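Local coordinates for uncharacterized protein (Pyrococcus horikoshii, PDB 2P8T) that is of unknown function, possibly ATP-binding with aminoacyl-tRNA ligase activity, and probably has a helix-turn-helix domain, at residues K53-H56 / I60-K63; Q35-L40 / G45-L50. One frame throughout, in Å; residues are numbered along the deposited sequence.

Interaction 1: K53-H56 / I60-K63; sequences KLSH and IRSK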
ATOM      1  N   LYS A  53      -9.189 -18.517  -0.827  1.00 17.80           N
ATOM      2  CA  LYS A  53      -7.970 -18.887  -0.126  1.00 17.17           C
ATOM      3  C   LYS A  53      -7.926 -18.214   1.238  1.00 16.91           C
ATOM      4  O   LYS A  53      -7.591 -18.854   2.226  1.00 16.32           O
ATOM      5  CB  LYS A  53      -6.706 -18.533  -0.928  1.00 17.58           C
ATOM      6  CG  LYS A  53      -5.430 -19.121  -0.332  1.00 18.70           C
ATOM      7  CD  LYS A  53      -5.371 -20.632  -0.518  1.00 24.15           C
ATOM      8  CE  LYS A  53      -4.063 -21.189   0.028  1.00 26.74           C
ATOM      9  NZ  LYS A  53      -4.016 -22.658  -0.231  1.00 29.16           N
ATOM     10  N   LEU A  54      -8.271 -16.927   1.279  1.00 16.72           N
ATOM     11  CA  LEU A  54      -8.315 -16.217   2.572  1.00 17.14           C
ATOM     12  C   LEU A  54      -9.290 -16.889   3.537  1.00 16.85           C
ATOM     13  O   LEU A  54      -8.960 -17.067   4.711  1.00 17.92           O
ATOM     14  CB  LEU A  54      -8.658 -14.742   2.378  1.00 16.57           C
ATOM     15  CG  LEU A  54      -7.571 -13.924   1.691  1.00 18.47           C
ATOM     16  CD1 LEU A  54      -8.115 -12.558   1.394  1.00 19.37           C
ATOM     17  CD2 LEU A  54      -6.292 -13.824   2.545  1.00 18.21           C
ATOM     18  N   SER A  55     -10.434 -17.353   3.024  1.00 17.50           N
ATOM     19  CA  SER A  55     -11.398 -18.098   3.864  1.00 18.10           C
ATOM     20  C   SER A  55     -10.851 -19.431   4.407  1.00 17.56           C
ATOM     21  O   SER A  55     -11.014 -19.750   5.589  1.00 16.54           O
ATOM     22  CB  SER A  55     -12.716 -18.350   3.098  1.00 17.95           C
ATOM     23  OG  SER A  55     -13.664 -18.958   3.982  1.00 23.04           O
ATOM     24  N   HIS A  56     -10.185 -20.203   3.540  1.00 17.21           N
ATOM     25  CA  HIS A  56      -9.623 -21.488   3.928  1.00 17.37           C
ATOM     26  C   HIS A  56      -8.595 -21.300   5.015  1.00 17.76           C
ATOM     27  O   HIS A  56      -8.528 -22.090   5.958  1.00 17.86           O
ATOM     28  CB  HIS A  56      -8.990 -22.217   2.723  1.00 17.41           C
ATOM     29  CG  HIS A  56      -9.976 -22.529   1.644  1.00 19.75           C
ATOM     30  ND1 HIS A  56      -9.595 -22.845   0.355  1.00 20.09           N
ATOM     31  CD2 HIS A  56     -11.328 -22.502   1.643  1.00 18.79           C
ATOM     32  CE1 HIS A  56     -10.674 -23.021  -0.388  1.00 22.33           C
ATOM     33  NE2 HIS A  56     -11.741 -22.813   0.367  1.00 21.84           N
ATOM     34  N   ILE A  60     -10.235 -14.452   6.617  1.00 22.48           N
ATOM     35  CA  ILE A  60     -11.518 -13.756   6.492  1.00 23.52           C
ATOM     36  C   ILE A  60     -12.696 -14.712   6.678  1.00 25.39           C
ATOM     37  O   ILE A  60     -12.547 -15.936   6.586  1.00 25.14           O
ATOM     38  CB  ILE A  60     -11.689 -13.028   5.135  1.00 23.32           C
ATOM     39  CG1 ILE A  60     -11.871 -14.033   3.978  1.00 22.52           C
ATOM     40  CG2 ILE A  60     -10.546 -12.027   4.883  1.00 22.53           C
ATOM     41  CD1 ILE A  60     -12.186 -13.387   2.666  1.00 23.32           C
ATOM     42  N   ARG A  61     -13.854 -14.132   6.968  1.00 26.77           N
ATOM     43  CA  ARG A  61     -15.111 -14.864   7.014  1.00 29.16           C
ATOM     44  C   ARG A  61     -16.151 -14.017   6.307  1.00 30.70           C
ATOM     45  O   ARG A  61     -15.988 -12.801   6.205  1.00 30.26           O
ATOM     46  CB  ARG A  61     -15.529 -15.169   8.463  1.00 28.62           C
ATOM     47  CG  ARG A  61     -14.832 -16.390   9.104  1.00 29.45           C
ATOM     48  CD  ARG A  61     -15.401 -17.714   8.566  1.00 28.02           C
ATOM     49  NE  ARG A  61     -14.645 -18.909   8.963  1.00 26.69           N
ATOM     50  CZ  ARG A  61     -13.577 -19.384   8.313  1.00 27.92           C
ATOM     51  NH1 ARG A  61     -13.087 -18.743   7.253  1.00 26.44           N
ATOM     52  NH2 ARG A  61     -12.986 -20.497   8.737  1.00 27.74           N
ATOM     53  N   SER A  62     -17.204 -14.663   5.797  1.00 32.79           N
ATOM     54  CA  SER A  62     -18.252 -13.979   5.037  1.00 35.00           C
ATOM     55  C   SER A  62     -19.574 -13.923   5.802  1.00 36.21           C
ATOM     56  O   SER A  62     -19.974 -14.909   6.423  1.00 35.76           O
ATOM     57  CB  SER A  62     -18.474 -14.656   3.689  1.00 35.02           C
ATOM     58  OG  SER A  62     -19.620 -14.127   3.046  1.00 37.89           O
ATOM     59  N   LYS A  63     -20.229 -12.759   5.739  1.00 37.68           N
ATOM     60  CA  LYS A  63     -21.513 -12.490   6.420  1.00 39.36           C
ATOM     61  C   LYS A  63     -21.510 -12.830   7.905  1.00 39.56           C
ATOM     62  O   LYS A  63     -20.672 -12.328   8.658  1.00 40.59           O
ATOM     63  CB  LYS A  63     -22.684 -13.187   5.714  1.00 39.84           C
ATOM     64  CG  LYS A  63     -23.389 -12.326   4.668  1.00 41.72           C
ATOM     65  CD  LYS A  63     -24.064 -11.133   5.335  1.00 41.70           C
ATOM     66  CE  LYS A  63     -24.008  -9.906   4.444  1.00 43.11           C
ATOM     67  NZ  LYS A  63     -23.730  -8.704   5.276  1.00 42.06           N
TER
HETATM   68  O   HOH W   1     -16.326 -17.483   4.566  1.00 17.10           O
HETATM   69  O   HOH W   2     -10.860 -22.380   7.696  1.00 20.13           O
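I60 opens the strand against the last turn of helix 44-56, and its backbone N donates a weak hydrogen bond to L54 O, 3.5 Å away but fairly straight (161°). Its side chain lies alongside the base of L54, where I60 CG1 meets L54 CB at 3.7 Å and I60 CD1 comes almost as near. CG1 is placed between the backbone N and the carbonyl carbon (chi1 71°), which carries it towards the helix. Both residues are buried. The branched, wholly apolar isoleucine suits this strand position, as it packs on L54 and also touches L27 and L69, while L54 also reaches V198.

Helix 44-56, strand 60-62 and the antiparallel strand 67-69 come in an order consistent with a winged helix, in which 60-62 and 67-69 would form the wing; this contact closes across the short turn that leads from the helix into the hairpin.

R61 starts away from the helix, yet its chain bends at chi2 (-75°) and brings the guanidinium back to the helix end. NH1 gives a nearly straight hydrogen bond of 2.8 Å to S55 O, which lies close to the guanidinium plane, and NH1 also makes a weak bond to I60 O. A long arginine with several N-H groups suits this place, since carbonyls in the final turn of a helix lack the usual amide partners further along. NH2 holds water 2, which donates to H56 O at 2.9 Å.

S62 is joined to the helix through solvent: water 1 stands 3.1 Å from S55 OG and accepts a weak bond from S62 N. The hydroxyl of S55, turned anti to its own backbone N, reaches this water from the helix edge.

Interaction 2: Q35-L40 / G45-L50; sequences QISERL and GSVRTL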
ATOM      1  N   GLN A  35     -17.338  -5.022  -4.559  1.00 48.99           N
ATOM      2  CA  GLN A  35     -16.600  -3.833  -4.100  1.00 48.80           C
ATOM      3  C   GLN A  35     -15.087  -4.068  -4.119  1.00 48.58           C
ATOM      4  O   GLN A  35     -14.319  -3.209  -4.555  1.00 48.50           O
ATOM      5  CB  GLN A  35     -17.021  -3.435  -2.687  1.00 48.99           C
ATOM      6  CG  GLN A  35     -18.441  -2.905  -2.564  1.00 49.97           C
ATOM      7  CD  GLN A  35     -18.912  -2.858  -1.123  1.00 51.03           C
ATOM      8  OE1 GLN A  35     -19.086  -3.894  -0.478  1.00 51.74           O
ATOM      9  NE2 GLN A  35     -19.132  -1.654  -0.612  1.00 51.03           N
ATOM     10  N   ILE A  36     -14.667  -5.236  -3.642  1.00 48.12           N
ATOM     11  CA  ILE A  36     -13.262  -5.626  -3.690  1.00 47.82           C
ATOM     12  C   ILE A  36     -12.767  -5.649  -5.144  1.00 47.88           C
ATOM     13  O   ILE A  36     -11.715  -5.082  -5.456  1.00 47.24           O
ATOM     14  CB  ILE A  36     -13.025  -7.001  -2.986  1.00 47.92           C
ATOM     15  CG1 ILE A  36     -13.467  -6.965  -1.512  1.00 47.70           C
ATOM     16  CG2 ILE A  36     -11.579  -7.447  -3.118  1.00 47.17           C
ATOM     17  CD1 ILE A  36     -12.515  -6.239  -0.554  1.00 49.31           C
ATOM     18  N   SER A  37     -13.541  -6.287  -6.027  1.00 48.04           N
ATOM     19  CA  SER A  37     -13.220  -6.378  -7.457  1.00 48.67           C
ATOM     20  C   SER A  37     -12.974  -5.020  -8.112  1.00 48.76           C
ATOM     21  O   SER A  37     -12.046  -4.874  -8.910  1.00 48.47           O
ATOM     22  CB  SER A  37     -14.337  -7.098  -8.219  1.00 48.70           C
ATOM     23  OG  SER A  37     -14.355  -8.480  -7.919  1.00 50.18           O
ATOM     24  N   GLU A  38     -13.814  -4.042  -7.773  1.00 49.14           N
ATOM     25  CA  GLU A  38     -13.724  -2.698  -8.347  1.00 49.98           C
ATOM     26  C   GLU A  38     -12.486  -1.947  -7.844  1.00 49.61           C
ATOM     27  O   GLU A  38     -11.789  -1.292  -8.621  1.00 49.76           O
ATOM     28  CB  GLU A  38     -15.009  -1.888  -8.081  1.00 49.86           C
ATOM     29  CG  GLU A  38     -15.190  -1.427  -6.631  1.00 51.17           C
ATOM     30  CD  GLU A  38     -16.236  -0.328  -6.441  1.00 51.37           C
ATOM     31  OE1 GLU A  38     -17.309  -0.387  -7.090  1.00 53.45           O
ATOM     32  OE2 GLU A  38     -15.989   0.579  -5.611  1.00 51.48           O
ATOM     33  N   ARG A  39     -12.213  -2.072  -6.548  1.00 49.44           N
ATOM     34  CA  ARG A  39     -11.132  -1.330  -5.897  1.00 49.23           C
ATOM     35  C   ARG A  39      -9.743  -1.915  -6.159  1.00 48.68           C
ATOM     36  O   ARG A  39      -8.739  -1.197  -6.092  1.00 48.63           O
ATOM     37  CB  ARG A  39     -11.403  -1.204  -4.395  1.00 49.57           C
ATOM     38  CG  ARG A  39     -12.654  -0.389  -4.075  1.00 51.01           C
ATOM     39  CD  ARG A  39     -12.622   0.228  -2.690  1.00 54.63           C
ATOM     40  NE  ARG A  39     -11.364   0.924  -2.408  1.00 57.24           N
ATOM     41  CZ  ARG A  39     -11.258   2.037  -1.683  1.00 58.44           C
ATOM     42  NH1 ARG A  39     -12.342   2.619  -1.177  1.00 58.55           N
ATOM     43  NH2 ARG A  39     -10.064   2.580  -1.483  1.00 58.30           N
ATOM     44  N   LEU A  40      -9.685  -3.212  -6.453  1.00 47.95           N
ATOM     45  CA  LEU A  40      -8.427  -3.876  -6.799  1.00 47.24           C
ATOM     46  C   LEU A  40      -8.171  -3.859  -8.300  1.00 46.79           C
ATOM     47  O   LEU A  40      -7.024  -3.965  -8.737  1.00 46.74           O
ATOM     48  CB  LEU A  40      -8.430  -5.335  -6.342  1.00 47.07           C
ATOM     49  CG  LEU A  40      -8.562  -5.796  -4.891  1.00 47.46           C
ATOM     50  CD1 LEU A  40      -8.671  -7.316  -4.893  1.00 47.13           C
ATOM     51  CD2 LEU A  40      -7.384  -5.351  -4.054  1.00 46.68           C
ATOM     52  N   GLY A  45     -12.796 -14.152 -11.449  1.00 41.17           N
ATOM     53  CA  GLY A  45     -12.173 -15.435 -11.134  1.00 38.83           C
ATOM     54  C   GLY A  45     -11.058 -15.274 -10.122  1.00 37.44           C
ATOM     55  O   GLY A  45     -10.964 -16.042  -9.167  1.00 36.73           O
ATOM     56  N   SER A  46     -10.223 -14.262 -10.345  1.00 36.17           N
ATOM     57  CA  SER A  46      -9.101 -13.919  -9.469  1.00 35.08           C
ATOM     58  C   SER A  46      -9.526 -13.486  -8.057  1.00 33.69           C
ATOM     59  O   SER A  46      -8.955 -13.948  -7.073  1.00 32.99           O
ATOM     60  CB  SER A  46      -8.245 -12.833 -10.120  1.00 35.40           C
ATOM     61  OG  SER A  46      -7.494 -13.376 -11.194  1.00 36.70           O
ATOM     62  N   VAL A  47     -10.510 -12.597  -7.970  1.00 32.49           N
ATOM     63  CA  VAL A  47     -11.037 -12.170  -6.672  1.00 31.78           C
ATOM     64  C   VAL A  47     -11.694 -13.338  -5.929  1.00 30.86           C
ATOM     65  O   VAL A  47     -11.493 -13.500  -4.732  1.00 30.34           O
ATOM     66  CB  VAL A  47     -12.029 -10.980  -6.793  1.00 31.71           C
ATOM     67  CG1 VAL A  47     -12.718 -10.693  -5.448  1.00 31.39           C
ATOM     68  CG2 VAL A  47     -11.312  -9.746  -7.275  1.00 32.25           C
ATOM     69  N   ARG A  48     -12.482 -14.141  -6.641  1.00 29.97           N
ATOM     70  CA  ARG A  48     -13.154 -15.289  -6.031  1.00 28.82           C
ATOM     71  C   ARG A  48     -12.144 -16.227  -5.406  1.00 26.70           C
ATOM     72  O   ARG A  48     -12.322 -16.668  -4.265  1.00 26.73           O
ATOM     73  CB  ARG A  48     -13.983 -16.049  -7.071  1.00 28.98           C
ATOM     74  CG  ARG A  48     -15.401 -15.557  -7.221  1.00 33.74           C
ATOM     75  CD  ARG A  48     -16.377 -16.599  -6.654  1.00 38.63           C
ATOM     76  NE  ARG A  48     -17.779 -16.171  -6.652  1.00 43.02           N
ATOM     77  CZ  ARG A  48     -18.497 -15.867  -7.734  1.00 44.69           C
ATOM     78  NH1 ARG A  48     -17.961 -15.914  -8.946  1.00 46.66           N
ATOM     79  NH2 ARG A  48     -19.763 -15.494  -7.595  1.00 46.12           N
ATOM     80  N   THR A  49     -11.082 -16.519  -6.151  1.00 24.69           N
ATOM     81  CA  THR A  49     -10.074 -17.463  -5.714  1.00 23.41           C
ATOM     82  C   THR A  49      -9.284 -16.914  -4.531  1.00 22.26           C
ATOM     83  O   THR A  49      -9.025 -17.627  -3.567  1.00 20.80           O
ATOM     84  CB  THR A  49      -9.115 -17.823  -6.871  1.00 23.56           C
ATOM     85  OG1 THR A  49      -9.878 -18.454  -7.917  1.00 24.63           O
ATOM     86  CG2 THR A  49      -8.054 -18.762  -6.400  1.00 24.02           C
ATOM     87  N   LEU A  50      -8.911 -15.643  -4.631  1.00 21.59           N
ATOM     88  CA  LEU A  50      -8.237 -14.957  -3.541  1.00 20.81           C
ATOM     89  C   LEU A  50      -9.067 -15.005  -2.254  1.00 20.40           C
ATOM     90  O   LEU A  50      -8.532 -15.396  -1.220  1.00 20.45           O
ATOM     91  CB  LEU A  50      -7.893 -13.511  -3.940  1.00 20.80           C
ATOM     92  CG  LEU A  50      -7.364 -12.586  -2.849  1.00 21.64           C
ATOM     93  CD1 LEU A  50      -6.178 -13.178  -2.131  1.00 22.49           C
ATOM     94  CD2 LEU A  50      -7.019 -11.238  -3.495  1.00 22.06           C
TER
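Helices 35-40 and 45-50 meet with S37 and V47 nearest, their CA atoms 6.2 Å apart; the short axes approach to 9.9 Å, and their directions differ by 118°, neither parallel nor fully antiparallel. V47 touches three residues of the first helix. Its CG2 lies 3.4 Å from S37 OG, whose hydroxyl is hydrogen-bonded to R33 O one turn back in its own helix, so that the small polar side chain can face a methyl without losing its polar partner. V47 CG1, anti to the backbone N (chi1 172°), comes to I36 CG2 at 4.2 Å, the two side chains slanting past each other. L40 adds its CD1, which touches V47 CG2 at 4.3 Å and L50 CD2 at 4.5 Å. Both leucines are long enough to pack on V23 of helix 17-26 as well. Exchanging V47 for an alanine removes both methyls, and I36 would probably lose its CG1 partner and L40 and S37 their CG2 partner, leaving a gap between the helices. Two short helices joined by a tight turn and set steeply across each other, with helix 17-26 packed against both, are characteristic of the helix-turn-helix motif, helix 44-56 standing where such a motif would have its recognition helix.

Overall arrangement
The two interactions sit about 13 Å apart, centre to centre, on the same side of the chain's centre and within the same N-terminal domain. They come in series: interaction 2 joins helix 33-40 to the start of helix 44-56, and interaction 1 then ties the end of that same helix to strand 60-62. Helix 44-56 is thus contacted near both ends, by apolar side chains against the preceding helix and by polar groups and an apolar pair against the hairpin of 60-62 and 67-69. This arrangement is consistent with a winged helix-turn-helix domain, distinct from the five-stranded antiparallel sheet that follows.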